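Side-chain contacts in hypothetical glycoside hydrolase (Parabacteroides distasonis, PDB 3TAW), which is of unestablished function but probably belongs to the beta-propeller proteins related to glycoside hydrolases: residues A[183-187]-A[188-192]; A[71-75]-A[76-80]; A[34-37]-A[38-41]. One frame throughout, in Å; residues are numbered along the deposited sequence.

Contact 1: A[183-187]-A[188-192]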
loop_
_atom_site.group_PDB
_atom_site.type_symbol
_atom_site.label_atom_id
_atom_site.label_comp_id
_atom_site.label_asym_id
_atom_site.label_seq_id
_atom_site.Cartn_x
_atom_site.Cartn_y
_atom_site.Cartn_z
ATOM N N THR A 183 -9.161 -6.353 -7.101
ATOM C CA THR A 183 -10.182 -5.462 -7.631
ATOM C C THR A 183 -10.296 -5.726 -9.131
ATOM O O THR A 183 -9.440 -6.382 -9.729
ATOM C CB THR A 183 -9.810 -3.969 -7.443
ATOM O OG1 THR A 183 -8.682 -3.637 -8.274
ATOM C CG2 THR A 183 -9.523 -3.644 -5.965
ATOM N N THR A 184 -11.333 -5.164 -9.738
ATOM C CA THR A 184 -11.443 -5.132 -11.183
ATOM C C THR A 184 -12.167 -3.860 -11.595
ATOM O O THR A 184 -12.695 -3.179 -10.734
ATOM C CB THR A 184 -12.173 -6.377 -11.722
ATOM O OG1 THR A 184 -11.886 -6.546 -13.121
ATOM C CG2 THR A 184 -13.680 -6.287 -11.490
ATOM N N LEU A 185 -12.158 -3.542 -12.894
ATOM C CA LEU A 185 -12.918 -2.407 -13.387
ATOM C C LEU A 185 -14.168 -2.896 -14.076
ATOM O O LEU A 185 -14.118 -3.770 -14.957
ATOM C CB LEU A 185 -12.071 -1.520 -14.304
ATOM C CG LEU A 185 -11.308 -0.464 -13.500
ATOM C CD1 LEU A 185 -10.169 -1.089 -12.723
ATOM C CD2 LEU A 185 -10.834 0.720 -14.363
ATOM N N LYS A 186 -15.305 -2.368 -13.629
ATOM C CA LYS A 186 -16.578 -2.600 -14.291
ATOM C C LYS A 186 -16.945 -1.276 -14.954
ATOM O O LYS A 186 -17.346 -0.323 -14.285
ATOM C CB LYS A 186 -17.616 -3.085 -13.284
ATOM C CG LYS A 186 -17.388 -4.555 -12.917
ATOM C CD LYS A 186 -18.429 -5.111 -11.982
ATOM C CE LYS A 186 -18.257 -6.631 -11.847
ATOM N NZ LYS A 186 -19.313 -7.257 -11.021
ATOM N N GLY A 187 -16.726 -1.211 -16.271
ATOM C CA GLY A 187 -16.679 0.069 -16.965
ATOM C C GLY A 187 -15.501 0.855 -16.400
ATOM O O GLY A 187 -14.377 0.347 -16.346
ATOM N N ASP A 188 -15.757 2.060 -15.904
ATOM C CA ASP A 188 -14.734 2.903 -15.326
ATOM C C ASP A 188 -14.657 2.779 -13.794
ATOM O O ASP A 188 -13.918 3.523 -13.168
ATOM C CB ASP A 188 -14.928 4.373 -15.725
ATOM C CG ASP A 188 -16.194 4.996 -15.132
ATOM O OD1 ASP A 188 -16.916 4.318 -14.382
ATOM O OD2 ASP A 188 -16.454 6.183 -15.413
ATOM N N LYS A 189 -15.422 1.855 -13.216
ATOM C CA LYS A 189 -15.571 1.770 -11.763
ATOM C C LYS A 189 -14.715 0.639 -11.190
ATOM O O LYS A 189 -14.920 -0.521 -11.518
ATOM C CB LYS A 189 -17.041 1.563 -11.428
ATOM C CG LYS A 189 -17.357 1.552 -9.963
ATOM C CD LYS A 189 -18.788 1.118 -9.752
ATOM C CE LYS A 189 -19.242 1.308 -8.330
ATOM N NZ LYS A 189 -20.743 0.980 -8.299
ATOM N N GLN A 190 -13.783 0.988 -10.312
ATOM C CA GLN A 190 -12.873 0.011 -9.711
ATOM C C GLN A 190 -13.434 -0.501 -8.387
ATOM O O GLN A 190 -13.634 0.272 -7.441
ATOM C CB GLN A 190 -11.491 0.608 -9.515
ATOM C CG GLN A 190 -10.448 -0.440 -9.077
ATOM C CD GLN A 190 -9.013 0.046 -9.196
ATOM O OE1 GLN A 190 -8.782 1.235 -9.453
ATOM N NE2 GLN A 190 -8.030 -0.869 -9.023
ATOM N N VAL A 191 -13.727 -1.803 -8.359
ATOM C CA VAL A 191 -14.364 -2.440 -7.209
ATOM C C VAL A 191 -13.677 -3.741 -6.812
ATOM O O VAL A 191 -13.103 -4.453 -7.650
ATOM C CB VAL A 191 -15.857 -2.765 -7.498
ATOM C CG1 VAL A 191 -16.673 -1.480 -7.727
ATOM C CG2 VAL A 191 -16.001 -3.686 -8.713
ATOM N N ILE A 192 -13.766 -4.050 -5.524
ATOM C CA ILE A 192 -13.289 -5.332 -4.992
ATOM C C ILE A 192 -14.008 -6.471 -5.755
ATOM O O ILE A 192 -15.210 -6.401 -6.036
ATOM C CB ILE A 192 -13.478 -5.390 -3.464
ATOM C CG1 ILE A 192 -12.569 -4.372 -2.786
ATOM C CG2 ILE A 192 -13.236 -6.812 -2.929
ATOM C CD1 ILE A 192 -12.964 -4.051 -1.294
#
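Gln190 reaches back along the hairpin to Thr183, its amide NE2 lying 2.9 Å from OG1 in a nearly linear hydrogen bond (N-H...O 176°) that stays in the plane of the amide. The extended chain, with CG trans to the backbone N (chi1 -172°), carries the amide diagonally from its place opposite Leu185 to Thr183. Leu185 covers the aliphatic part of the same side chain: in one of its two conformers its CD1 rests 3.7 Å from Gln190 CG, and Trp334 of strand 333-340 touches both residues. Two lysines and a threonine-valine pair occupy the other face. There Thr184 stands beside Val191, while Lys186 and Lys189 lead away from each other, the ammonium of Lys186 forming, in one of two conformers, a salt bridge with Glu127.

Between the two faces the strands are joined by paired backbone bonds. Thr184 N gives to Val191 O at 2.8 Å, and Val191 N returns a bond to Thr184 O. Nearer the tip, Lys186 N meets Lys189 O at 2.8 Å, and Lys189 N gives a longer bond to Lys186 O (3.1 Å). A type II' turn from Lys186 to Lys189 closes this two-residue beta hairpin, with Gly187 taking the positive phi.

Thr183 OG1 also hydrogen-bonds Ala251 O, so the one hydroxyl links the Gln190 amide to strand 244-254, which pairs with strand 179-186.

Contact 2: A[71-75]-A[76-80]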
loop_
_atom_site.group_PDB
_atom_site.type_symbol
_atom_site.label_atom_id
_atom_site.label_comp_id
_atom_site.label_asym_id
_atom_site.label_seq_id
_atom_site.Cartn_x
_atom_site.Cartn_y
_atom_site.Cartn_z
ATOM N N ASN A 71 7.186 14.216 14.762
ATOM C CA ASN A 71 8.614 14.243 15.114
ATOM C C ASN A 71 8.841 13.798 16.565
ATOM O O ASN A 71 9.765 14.278 17.235
ATOM C CB ASN A 71 9.173 15.658 14.867
ATOM C CG ASN A 71 10.607 15.652 14.345
ATOM O OD1 ASN A 71 10.986 14.816 13.535
ATOM N ND2 ASN A 71 11.408 16.613 14.805
ATOM N N SER A 72 8.030 12.860 17.064
ATOM C CA SER A 72 8.121 12.468 18.477
ATOM C C SER A 72 9.411 11.663 18.766
ATOM O O SER A 72 9.850 11.571 19.914
ATOM C CB SER A 72 6.862 11.713 18.944
ATOM O OG SER A 72 6.545 10.617 18.110
ATOM N N ALA A 73 10.016 11.115 17.709
ATOM C CA ALA A 73 11.343 10.510 17.769
ATOM C C ALA A 73 11.987 10.506 16.375
ATOM O O ALA A 73 11.318 10.794 15.371
ATOM C CB ALA A 73 11.268 9.081 18.339
ATOM N N GLN A 74 13.275 10.183 16.326
ATOM C CA GLN A 74 14.018 10.033 15.064
ATOM C C GLN A 74 14.348 8.562 14.794
ATOM O O GLN A 74 14.763 7.844 15.700
ATOM C CB GLN A 74 15.327 10.838 15.133
ATOM C CG GLN A 74 15.122 12.337 15.323
ATOM C CD GLN A 74 14.302 12.958 14.205
ATOM O OE1 GLN A 74 14.655 12.846 13.026
ATOM N NE2 GLN A 74 13.201 13.615 14.565
ATOM N N GLY A 75 14.185 8.126 13.545
ATOM C CA GLY A 75 14.498 6.750 13.143
ATOM C C GLY A 75 13.278 6.108 12.518
ATOM O O GLY A 75 12.153 6.384 12.929
ATOM N N ILE A 76 13.497 5.261 11.518
ATOM C CA ILE A 76 12.403 4.570 10.869
ATOM C C ILE A 76 11.668 3.764 11.933
ATOM O O ILE A 76 12.287 3.011 12.681
ATOM C CB ILE A 76 12.908 3.638 9.732
ATOM C CG1 ILE A 76 13.322 4.477 8.514
ATOM C CG2 ILE A 76 11.831 2.601 9.362
ATOM C CD1 ILE A 76 14.458 3.882 7.727
ATOM N N GLY A 77 10.356 3.955 12.014
ATOM C CA GLY A 77 9.511 3.203 12.922
ATOM C C GLY A 77 9.516 3.674 14.366
ATOM O O GLY A 77 8.907 3.023 15.213
ATOM N N SER A 78 10.136 4.825 14.630
ATOM C CA SER A 78 10.320 5.337 15.995
ATOM C C SER A 78 9.229 6.309 16.476
ATOM O O SER A 78 9.227 6.692 17.651
ATOM C CB SER A 78 11.671 6.064 16.091
ATOM O OG SER A 78 11.657 7.220 15.244
ATOM N N ARG A 79 8.332 6.729 15.580
ATOM C CA ARG A 79 7.406 7.843 15.876
ATOM C C ARG A 79 5.951 7.360 15.767
ATOM O O ARG A 79 5.701 6.178 15.972
ATOM C CB ARG A 79 7.724 9.050 14.983
ATOM C CG ARG A 79 7.769 8.810 13.490
ATOM C CD ARG A 79 9.202 8.481 12.960
ATOM N NE ARG A 79 10.045 9.660 13.103
ATOM C CZ ARG A 79 10.202 10.625 12.197
ATOM N NH1 ARG A 79 9.635 10.575 10.976
ATOM N NH2 ARG A 79 10.950 11.662 12.513
ATOM N N THR A 80 4.992 8.255 15.530
ATOM C CA THR A 80 3.596 7.849 15.420
ATOM C C THR A 80 3.097 8.177 14.028
ATOM O O THR A 80 3.231 9.319 13.568
ATOM C CB THR A 80 2.688 8.524 16.473
ATOM O OG1 THR A 80 3.192 8.246 17.786
ATOM C CG2 THR A 80 1.230 8.014 16.366
#
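Arg79 folds its side chain across the carbonyl of Ala73 and grips that one oxygen side-on with two nitrogens. NE lies 2.8 Å from Ala73 O and NH2 lies 3.0 Å from the same atom. The oxygen is only 6° out of the guanidinium plane, although the two donors meet the carbonyl differently: NH2 in its plane, NE from above it. Bends at chi2 and chi3 curl the chain so that CD passes 3.6 Å from Gly75 O.

Near the edge of the same guanidinium sits Gln74 NE2, its amide turned perpendicular to the arginine plane. This NE2 donates to Asn71 OD1 at 2.7 Å, fastening the two amides to each other beside the arginine. NH1 points away to Glu69 and Asp49, with which it forms salt bridges, and NH2 is also bonded to Ser48. A buried charge is thus shared between carboxylates and loop backbone, which should fix the rotation of the group.

Further round, Gly75 O accepts from both Ser78 N (3.1 Å) and Ser78 OG, the latter at an unusually short 2.5 Å. The hydroxyl sits between the backbone N and the carbonyl carbon of its own residue (chi1 65°), which points OG back to the Gly75 carbonyl, 20° off its plane. The methyl of Ala73 packs against the same serine, CB lying 3.6 Å from OG.

The Ser78 N bond closes a type II beta turn from Gly75 to Ser78, with Gly77 at its positive-phi position, within the loop connecting the antiparallel strands 61-69 and 81-88 of a four-stranded sheet, as in a propeller blade.

Contact 3: A[34-37]-A[38-41]; sequences FYCP and MRED
Tyr35 lays its ring alongside the backbone of Glu40 and Asp41, with CE1 3.4 Å from Asp41 N and OH beside the carbonyl carbon of Glu40, 3.1 Å away. The torsion that sets CG trans to the backbone N (chi1 -171°) swings the ring over to the returning segment 40-41. Its OH comes 3.4 Å from Glu40 CB, and a water lying in the ring plane links OH to Glu40 O. Glu40 itself extends the other way; a second water bridges its OE2 to Pro37 O, and the carboxylate forms a salt bridge with Lys106.

Backbone pairing underlies this overlap. Cys36 N donates to Asp41 O at 2.9 Å, and Cys36 O is approached in return by Asp41 N and Glu40 N, both weakly. With Glu40 and Asp41 facing one residue, and Glu40 at positive phi, this is a G1 beta bulge, placed where strand 33-36 turns back into strand 41-44 of a small two-stranded antiparallel sheet.

One residue on from the tyrosine, Cys36 SG points into the loop. Arg39 N donates to Cys36 SG over 3.3 Å, almost straight at 171°, and the sulfur also packs 3.6 Å from Met38 CB. Met38, a selenomethionine, bends at chi3 to set CE 3.5 Å above one face of the Arg39 guanidinium in the conformer modelled, toward its rim, while Arg82 of strand 81-88 touches both Cys36 and Met38.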
loop_
_atom_site.group_PDB
_atom_site.type_symbol
_atom_site.label_atom_id
_atom_site.label_comp_id
_atom_site.label_asym_id
_atom_site.label_seq_id
_atom_site.Cartn_x
_atom_site.Cartn_y
_atom_site.Cartn_z
ATOM N N PHE A 34 -3.218 18.827 15.715
ATOM C CA PHE A 34 -4.502 18.296 16.107
ATOM C C PHE A 34 -4.425 17.720 17.499
ATOM O O PHE A 34 -3.337 17.382 17.985
ATOM C CB PHE A 34 -5.057 17.267 15.111
ATOM C CG PHE A 34 -4.842 15.816 15.495
ATOM C CD1 PHE A 34 -3.569 15.290 15.615
ATOM C CD2 PHE A 34 -5.929 14.984 15.713
ATOM C CE1 PHE A 34 -3.384 13.943 15.974
ATOM C CE2 PHE A 34 -5.760 13.630 16.044
ATOM C CZ PHE A 34 -4.484 13.116 16.173
ATOM N N TYR A 35 -5.586 17.604 18.125
ATOM C CA TYR A 35 -5.652 17.064 19.476
ATOM C C TYR A 35 -5.737 15.553 19.433
ATOM O O TYR A 35 -6.770 14.968 19.034
ATOM C CB TYR A 35 -6.811 17.634 20.272
ATOM C CG TYR A 35 -6.699 17.222 21.719
ATOM C CD1 TYR A 35 -5.828 17.877 22.575
ATOM C CD2 TYR A 35 -7.444 16.161 22.228
ATOM C CE1 TYR A 35 -5.722 17.501 23.882
ATOM C CE2 TYR A 35 -7.332 15.770 23.561
ATOM C CZ TYR A 35 -6.452 16.445 24.375
ATOM O OH TYR A 35 -6.308 16.102 25.710
ATOM N N CYS A 36 -4.625 14.930 19.831
ATOM C CA CYS A 36 -4.476 13.481 19.786
ATOM C C CYS A 36 -5.109 12.801 20.991
ATOM O O CYS A 36 -4.742 13.099 22.141
ATOM C CB CYS A 36 -3.001 13.134 19.763
ATOM S SG CYS A 36 -2.694 11.334 19.840
ATOM N N PRO A 37 -6.060 11.881 20.760
ATOM C CA PRO A 37 -6.720 11.213 21.878
ATOM C C PRO A 37 -5.862 10.140 22.536
ATOM O O PRO A 37 -6.205 9.694 23.629
ATOM C CB PRO A 37 -7.952 10.575 21.222
ATOM C CG PRO A 37 -7.543 10.315 19.857
ATOM C CD PRO A 37 -6.585 11.415 19.458
HETATM N N MSE A 38 -4.792 9.710 21.862
HETATM C CA MSE A 38 -3.842 8.741 22.425
HETATM C C MSE A 38 -2.929 9.446 23.430
HETATM O O MSE A 38 -2.756 8.961 24.557
HETATM C CB MSE A 38 -3.016 8.068 21.312
HETATM C CG MSE A 38 -1.947 7.090 21.814
HETATM SE SE MSE A 38 -0.841 6.399 20.407
HETATM C CE MSE A 38 0.341 7.873 20.176
ATOM N N ARG A 39 -2.345 10.574 23.010
ATOM C CA ARG A 39 -1.455 11.393 23.842
ATOM C C ARG A 39 -2.235 12.305 24.797
ATOM O O ARG A 39 -1.704 12.752 25.827
ATOM C CB ARG A 39 -0.557 12.277 22.950
ATOM C CG ARG A 39 0.310 11.539 21.906
ATOM C CD ARG A 39 1.443 10.791 22.564
ATOM N NE ARG A 39 2.460 10.321 21.622
ATOM C CZ ARG A 39 3.349 9.373 21.924
ATOM N NH1 ARG A 39 3.324 8.808 23.118
ATOM N NH2 ARG A 39 4.247 8.968 21.031
ATOM N N GLU A 40 -3.499 12.592 24.453
ATOM C CA GLU A 40 -4.280 13.639 25.141
ATOM C C GLU A 40 -3.478 14.938 25.142
ATOM O O GLU A 40 -3.223 15.570 26.176
ATOM C CB GLU A 40 -4.753 13.206 26.542
ATOM C CG GLU A 40 -5.705 12.002 26.415
ATOM C CD GLU A 40 -6.373 11.545 27.673
ATOM O OE1 GLU A 40 -6.018 12.007 28.782
ATOM O OE2 GLU A 40 -7.284 10.683 27.535
ATOM N N ASP A 41 -3.126 15.352 23.936
ATOM C CA ASP A 41 -2.259 16.502 23.739
ATOM C C ASP A 41 -2.360 16.976 22.311
ATOM O O ASP A 41 -2.558 16.168 21.394
ATOM C CB ASP A 41 -0.797 16.108 24.037
ATOM C CG ASP A 41 0.132 17.306 24.109
ATOM O OD1 ASP A 41 -0.321 18.369 24.571
ATOM O OD2 ASP A 41 1.326 17.155 23.750
HETATM O O HOH W 1 -4.894 17.663 27.455
HETATM O O HOH W 2 -8.304 10.324 24.961
#

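Overall arrangement
All three are local turns, yet they sit differently in the fold. Contact 1 closes a hairpin within a large mixed sheet and is partly buried, its strands paired in regular register; contact 2 is a surface loop without strand pairing, held by an arginine and a serine on carbonyl oxygens; contact 3, also partly buried, pairs strands irregularly and uses a thiol and waters. Contacts 2 and 3 are neighbours, their centres about 16 Å apart, and meet where Thr80 packs against Met38, and against Arg39 in its modelled conformer. Contact 1 lies about 37 Å from contact 2, centre to centre, on the opposite side of the chain's centre, and touches neither.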